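Local coordinates for xylan esterase 1 (Thermoanaerobacterium sp. 'JW/SL YS485', PDB 3FCY), which is an acetyl xylan esterase of carbohydrate esterase family 7 that probably removes acetyl groups from xylan and related acetylated substrates, at residues 228-233 with 331-336; 289-294 with 338-343. One frame throughout, in Å; residues are numbered along the deposited sequence.

Contact 1: residues 228-233 with 331-336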
loop_
_atom_site.group_PDB
_atom_site.type_symbol
_atom_site.label_atom_id
_atom_site.label_comp_id
_atom_site.label_asym_id
_atom_site.label_seq_id
_atom_site.Cartn_x
_atom_site.Cartn_y
_atom_site.Cartn_z
ATOM N N VAL A 228 4.434 32.507 14.025
ATOM C CA VAL A 228 5.131 31.453 13.296
ATOM C C VAL A 228 4.067 30.431 12.914
ATOM O O VAL A 228 3.454 29.799 13.779
ATOM C CB VAL A 228 6.237 30.775 14.138
ATOM C CG1 VAL A 228 6.830 29.597 13.363
ATOM C CG2 VAL A 228 7.351 31.787 14.454
ATOM N N SER A 229 3.835 30.302 11.613
ATOM C CA SER A 229 2.837 29.380 11.089
ATOM C C SER A 229 3.486 28.376 10.143
ATOM O O SER A 229 3.875 28.713 9.021
ATOM C CB SER A 229 1.747 30.166 10.360
ATOM O OG SER A 229 0.700 29.318 9.933
ATOM N N GLU A 230 3.599 27.138 10.610
ATOM C CA GLU A 230 4.212 26.068 9.838
ATOM C C GLU A 230 3.175 25.245 9.085
ATOM O O GLU A 230 2.275 24.667 9.691
ATOM C CB GLU A 230 5.028 25.176 10.774
ATOM C CG GLU A 230 6.150 25.936 11.456
ATOM C CD GLU A 230 6.917 25.106 12.460
ATOM O OE1 GLU A 230 7.390 24.009 12.099
ATOM O OE2 GLU A 230 7.062 25.562 13.610
ATOM N N TYR A 231 3.321 25.189 7.761
ATOM C CA TYR A 231 2.395 24.457 6.896
ATOM C C TYR A 231 0.988 24.453 7.485
ATOM O O TYR A 231 0.450 23.406 7.849
ATOM C CB TYR A 231 2.895 23.020 6.648
ATOM C CG TYR A 231 3.488 22.287 7.839
ATOM C CD1 TYR A 231 2.765 21.300 8.511
ATOM C CD2 TYR A 231 4.797 22.532 8.251
ATOM C CE1 TYR A 231 3.338 20.568 9.560
ATOM C CE2 TYR A 231 5.377 21.810 9.295
ATOM C CZ TYR A 231 4.645 20.828 9.944
ATOM O OH TYR A 231 5.225 20.108 10.963
ATOM N N PRO A 232 0.369 25.643 7.565
ATOM C CA PRO A 232 -0.979 25.825 8.113
ATOM C C PRO A 232 -2.103 25.002 7.494
ATOM O O PRO A 232 -2.174 24.806 6.280
ATOM C CB PRO A 232 -1.212 27.329 7.972
ATOM C CG PRO A 232 -0.392 27.689 6.760
ATOM C CD PRO A 232 0.877 26.907 6.998
ATOM N N PHE A 233 -2.972 24.528 8.377
ATOM C CA PHE A 233 -4.150 23.732 8.052
ATOM C C PHE A 233 -5.309 24.724 8.224
ATOM O O PHE A 233 -5.113 25.792 8.806
ATOM C CB PHE A 233 -4.241 22.593 9.077
ATOM C CG PHE A 233 -5.427 21.676 8.911
ATOM C CD1 PHE A 233 -5.639 20.980 7.727
ATOM C CD2 PHE A 233 -6.283 21.439 9.990
ATOM C CE1 PHE A 233 -6.680 20.054 7.620
ATOM C CE2 PHE A 233 -7.322 20.517 9.893
ATOM C CZ PHE A 233 -7.520 19.824 8.704
ATOM N N ARG A 331 13.902 20.620 8.549
ATOM C CA ARG A 331 15.216 20.830 9.145
ATOM C C ARG A 331 15.709 22.264 9.062
ATOM O O ARG A 331 15.728 22.879 7.992
ATOM C CB ARG A 331 16.253 19.881 8.524
ATOM C CG ARG A 331 16.090 18.417 8.941
ATOM C CD ARG A 331 17.199 17.549 8.347
ATOM N NE ARG A 331 16.944 16.116 8.503
ATOM C CZ ARG A 331 17.038 15.450 9.650
ATOM N NH1 ARG A 331 17.383 16.081 10.765
ATOM N NH2 ARG A 331 16.796 14.145 9.679
ATOM N N GLY A 332 16.098 22.792 10.219
ATOM C CA GLY A 332 16.591 24.151 10.287
ATOM C C GLY A 332 15.536 25.197 10.594
ATOM O O GLY A 332 15.850 26.221 11.204
ATOM N N PHE A 333 14.286 24.957 10.199
ATOM C CA PHE A 333 13.243 25.948 10.450
ATOM C C PHE A 333 13.025 26.239 11.926
ATOM O O PHE A 333 12.762 27.382 12.304
ATOM C CB PHE A 333 11.904 25.538 9.844
ATOM C CG PHE A 333 10.875 26.631 9.909
ATOM C CD1 PHE A 333 10.924 27.698 9.015
ATOM C CD2 PHE A 333 9.912 26.639 10.913
ATOM C CE1 PHE A 333 10.030 28.762 9.121
ATOM C CE2 PHE A 333 9.010 27.698 11.028
ATOM C CZ PHE A 333 9.071 28.763 10.130
ATOM N N GLY A 334 13.107 25.202 12.758
ATOM C CA GLY A 334 12.925 25.397 14.184
ATOM C C GLY A 334 13.861 26.480 14.689
ATOM O O GLY A 334 13.486 27.299 15.531
ATOM N N ASP A 335 15.087 26.485 14.173
ATOM C CA ASP A 335 16.078 27.480 14.566
ATOM C C ASP A 335 15.729 28.861 14.021
ATOM O O ASP A 335 15.921 29.863 14.706
ATOM C CB ASP A 335 17.475 27.052 14.108
ATOM C CG ASP A 335 18.044 25.928 14.965
ATOM O OD1 ASP A 335 19.128 25.404 14.633
ATOM O OD2 ASP A 335 17.403 25.570 15.979
ATOM N N LEU A 336 15.212 28.920 12.796
ATOM C CA LEU A 336 14.820 30.203 12.216
ATOM C C LEU A 336 13.649 30.760 13.029
ATOM O O LEU A 336 13.570 31.966 13.291
ATOM C CB LEU A 336 14.403 30.035 10.748
ATOM C CG LEU A 336 15.497 29.651 9.743
ATOM C CD1 LEU A 336 14.884 29.446 8.364
ATOM C CD2 LEU A 336 16.566 30.751 9.699
#

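Contact 2: residues 289-294 with 338-343. With CA (calcium ion), chain D.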
loop_
_atom_site.group_PDB
_atom_site.type_symbol
_atom_site.label_atom_id
_atom_site.label_comp_id
_atom_site.label_asym_id
_atom_site.label_seq_id
_atom_site.Cartn_x
_atom_site.Cartn_y
_atom_site.Cartn_z
ATOM N N ASP A 289 4.438 40.456 13.023
ATOM C CA ASP A 289 5.311 39.968 11.959
ATOM C C ASP A 289 5.058 38.474 11.802
ATOM O O ASP A 289 4.846 37.766 12.790
ATOM C CB ASP A 289 6.783 40.208 12.304
ATOM C CG ASP A 289 7.088 41.671 12.585
ATOM O OD1 ASP A 289 6.465 42.549 11.946
ATOM O OD2 ASP A 289 7.960 41.941 13.435
ATOM N N VAL A 290 5.093 37.994 10.565
ATOM C CA VAL A 290 4.836 36.587 10.294
ATOM C C VAL A 290 5.984 35.852 9.606
ATOM O O VAL A 290 6.634 36.386 8.711
ATOM C CB VAL A 290 3.577 36.432 9.413
ATOM C CG1 VAL A 290 3.258 34.951 9.204
ATOM C CG2 VAL A 290 2.397 37.153 10.064
ATOM N N LEU A 291 6.237 34.628 10.055
ATOM C CA LEU A 291 7.254 33.769 9.458
ATOM C C LEU A 291 6.554 32.437 9.232
ATOM O O LEU A 291 6.049 31.823 10.177
ATOM C CB LEU A 291 8.451 33.557 10.392
ATOM C CG LEU A 291 9.471 32.526 9.878
ATOM C CD1 LEU A 291 10.094 33.023 8.569
ATOM C CD2 LEU A 291 10.557 32.289 10.923
ATOM N N MET A 292 6.514 31.995 7.982
ATOM C CA MET A 292 5.859 30.735 7.656
ATOM C C MET A 292 6.806 29.806 6.908
ATOM O O MET A 292 7.871 30.226 6.453
ATOM C CB MET A 292 4.618 30.999 6.793
ATOM C CG MET A 292 3.498 31.757 7.499
ATOM S SD MET A 292 2.088 32.123 6.405
ATOM C CE MET A 292 1.683 30.492 5.839
ATOM N N CYS A 293 6.424 28.537 6.801
ATOM C CA CYS A 293 7.222 27.574 6.059
ATOM C C CYS A 293 6.253 26.677 5.304
ATOM O O CYS A 293 5.123 26.459 5.746
ATOM C CB CYS A 293 8.131 26.752 6.985
ATOM S SG CYS A 293 7.315 25.652 8.145
ATOM N N VAL A 294 6.685 26.184 4.148
ATOM C CA VAL A 294 5.837 25.336 3.328
ATOM C C VAL A 294 6.649 24.250 2.629
ATOM O O VAL A 294 7.720 24.512 2.079
ATOM C CB VAL A 294 5.085 26.192 2.270
ATOM C CG1 VAL A 294 6.086 26.969 1.426
ATOM C CG2 VAL A 294 4.211 25.307 1.388
ATOM N N MET A 338 12.923 30.194 16.263
ATOM C CA MET A 338 13.348 30.712 17.560
ATOM C C MET A 338 14.052 32.063 17.439
ATOM O O MET A 338 13.792 32.970 18.223
ATOM C CB MET A 338 14.279 29.740 18.288
ATOM C CG MET A 338 14.815 30.354 19.586
ATOM S SD MET A 338 15.645 29.212 20.683
ATOM C CE MET A 338 14.236 28.545 21.596
ATOM N N GLN A 339 14.953 32.190 16.471
ATOM C CA GLN A 339 15.653 33.453 16.276
ATOM C C GLN A 339 14.610 34.528 15.975
ATOM O O GLN A 339 14.741 35.669 16.409
ATOM C CB GLN A 339 16.649 33.345 15.121
ATOM C CG GLN A 339 17.882 32.494 15.424
ATOM C CD GLN A 339 18.715 33.052 16.573
ATOM O OE1 GLN A 339 18.879 34.265 16.701
ATOM N NE2 GLN A 339 19.256 32.163 17.405
ATOM N N PHE A 340 13.566 34.147 15.242
ATOM C CA PHE A 340 12.483 35.067 14.888
ATOM C C PHE A 340 11.742 35.491 16.156
ATOM O O PHE A 340 11.417 36.669 16.337
ATOM C CB PHE A 340 11.508 34.375 13.931
ATOM C CG PHE A 340 10.383 35.255 13.444
ATOM C CD1 PHE A 340 10.632 36.323 12.581
ATOM C CD2 PHE A 340 9.064 34.979 13.803
ATOM C CE1 PHE A 340 9.582 37.100 12.075
ATOM C CE2 PHE A 340 8.010 35.747 13.304
ATOM C CZ PHE A 340 8.274 36.810 12.434
ATOM N N MET A 341 11.478 34.526 17.035
ATOM C CA MET A 341 10.771 34.812 18.280
ATOM C C MET A 341 11.632 35.629 19.235
ATOM O O MET A 341 11.119 36.488 19.953
ATOM C CB MET A 341 10.325 33.514 18.966
ATOM C CG MET A 341 9.071 32.889 18.351
ATOM S SD MET A 341 7.628 33.992 18.448
ATOM C CE MET A 341 6.399 33.049 17.555
ATOM N N LEU A 342 12.935 35.359 19.244
ATOM C CA LEU A 342 13.849 36.091 20.109
ATOM C C LEU A 342 13.827 37.579 19.774
ATOM O O LEU A 342 14.261 38.408 20.574
ATOM C CB LEU A 342 15.271 35.523 19.995
ATOM C CG LEU A 342 15.455 34.186 20.729
ATOM C CD1 LEU A 342 16.841 33.603 20.463
ATOM C CD2 LEU A 342 15.243 34.413 22.226
ATOM N N GLU A 343 13.310 37.912 18.592
ATOM C CA GLU A 343 13.184 39.306 18.169
ATOM C C GLU A 343 12.181 40.044 19.067
ATOM O O GLU A 343 11.984 41.243 18.923
ATOM C CB GLU A 343 12.693 39.391 16.714
ATOM C CG GLU A 343 13.754 39.136 15.643
ATOM C CD GLU A 343 13.168 39.124 14.228
ATOM O OE1 GLU A 343 12.192 39.860 13.962
ATOM O OE2 GLU A 343 13.698 38.385 13.375
HETATM CA CA CA D . 14.109 42.784 18.935
HETATM O O HOH W 1 10.596 40.755 11.935
HETATM O O HOH W 2 16.365 41.250 19.198
#

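Contact 1: residues 228-233 with 331-336
At the edge of the Phe333 ring, near its plane, lie two side chains of the strand: Glu230 OE2, 3.9 Å from Phe333 CE2, and Val228 CG1, 3.7 Å from the same Phe333 CE2. Glu230 CG comes in obliquely and closest of all, 3.4 Å from Phe333 CE2, and the carboxylate that follows is turned 54° from the ring plane, its OE1 3.8 Å from Phe333 CD2. Phe333 holds its CG anti to the backbone N (chi1 -171°), which carries the ring from the first turn of its helix down to the sheet, where it also touches Cys293 and Tyr322. With an alanine in place of Glu230, the packing of CG and carboxylate along the CD2-CE2 side of Phe333 would go, and the ring would probably be less firmly placed. Gly332, whose positive phi of 92° suits glycine, is the N-cap, and Asp123 of a second subunit accepts hydrogen bonds from the N atoms of Gly332 and Asp335. The helix that follows the predicted catalytic His327 thus packs by its start on a parallel strand next to the one leading into the nucleophile elbow of Ser208, the predicted nucleophile, as in the alpha/beta hydrolase fold.

Contact 2: residues 289-294 with 338-343
Asp289 OD2 is held by several groups: Lys226 NZ and Arg225 NH1 form salt bridges with it, and a water adds a weak bond of 3.3 Å to Asp289 OD2. The same water donates a much shorter bond, 2.7 Å, to Glu343 OE1. Lys226 is also salt-bridged to Glu343 OE1 and makes a cation-pi contact with Phe340, and it is likely to temper the repulsion between Asp289 OD2 and Glu343 OE1, 4.7 Å apart. The Phe340 ring carries the apolar part of the contact. Leu291 CB stands over the centre of one face in a CH-pi contact, 3.7 Å from the Phe340 centroid and 11° off the normal, while Leu291 CD2 reaches back to Phe340 CB at 3.8 Å. At the ring edge, near its plane, Asp289 O lies 3.6 Å from Phe340 CZ. Phe340 leaves the helix toward the strand because its first torsion, -177°, sets the ring opposite the backbone N. The backbone O of Glu343 binds the calcium ion at 2.6 Å, with Tyr345 O as another ligand. Strand and helix run antiparallel (176°), the disposition of a C-terminal helix covering the parallel strands of an alpha/beta hydrolase sheet.

Contacts 1 and 2 have centres 8 Å apart and share helix 333-342, which rests on two neighbouring parallel strands, 226-230 and 289-295. Along the chain their segments alternate: both strands come first, then the start of the helix in contact 1 and its later part in contact 2. Predicted triad members Asp298 and His327 fall between segments 289-294 and 331-336. The strands are joined by a probable hydrogen bond from Ser229 N to Leu291 O of 3.0 Å, and Val228 CG2 packs on Met341 CE at 3.5 Å. The helix begins six residues after the predicted catalytic His327 and leads to Glu343, a calcium ligand, and residues of both contacts meet a second subunit.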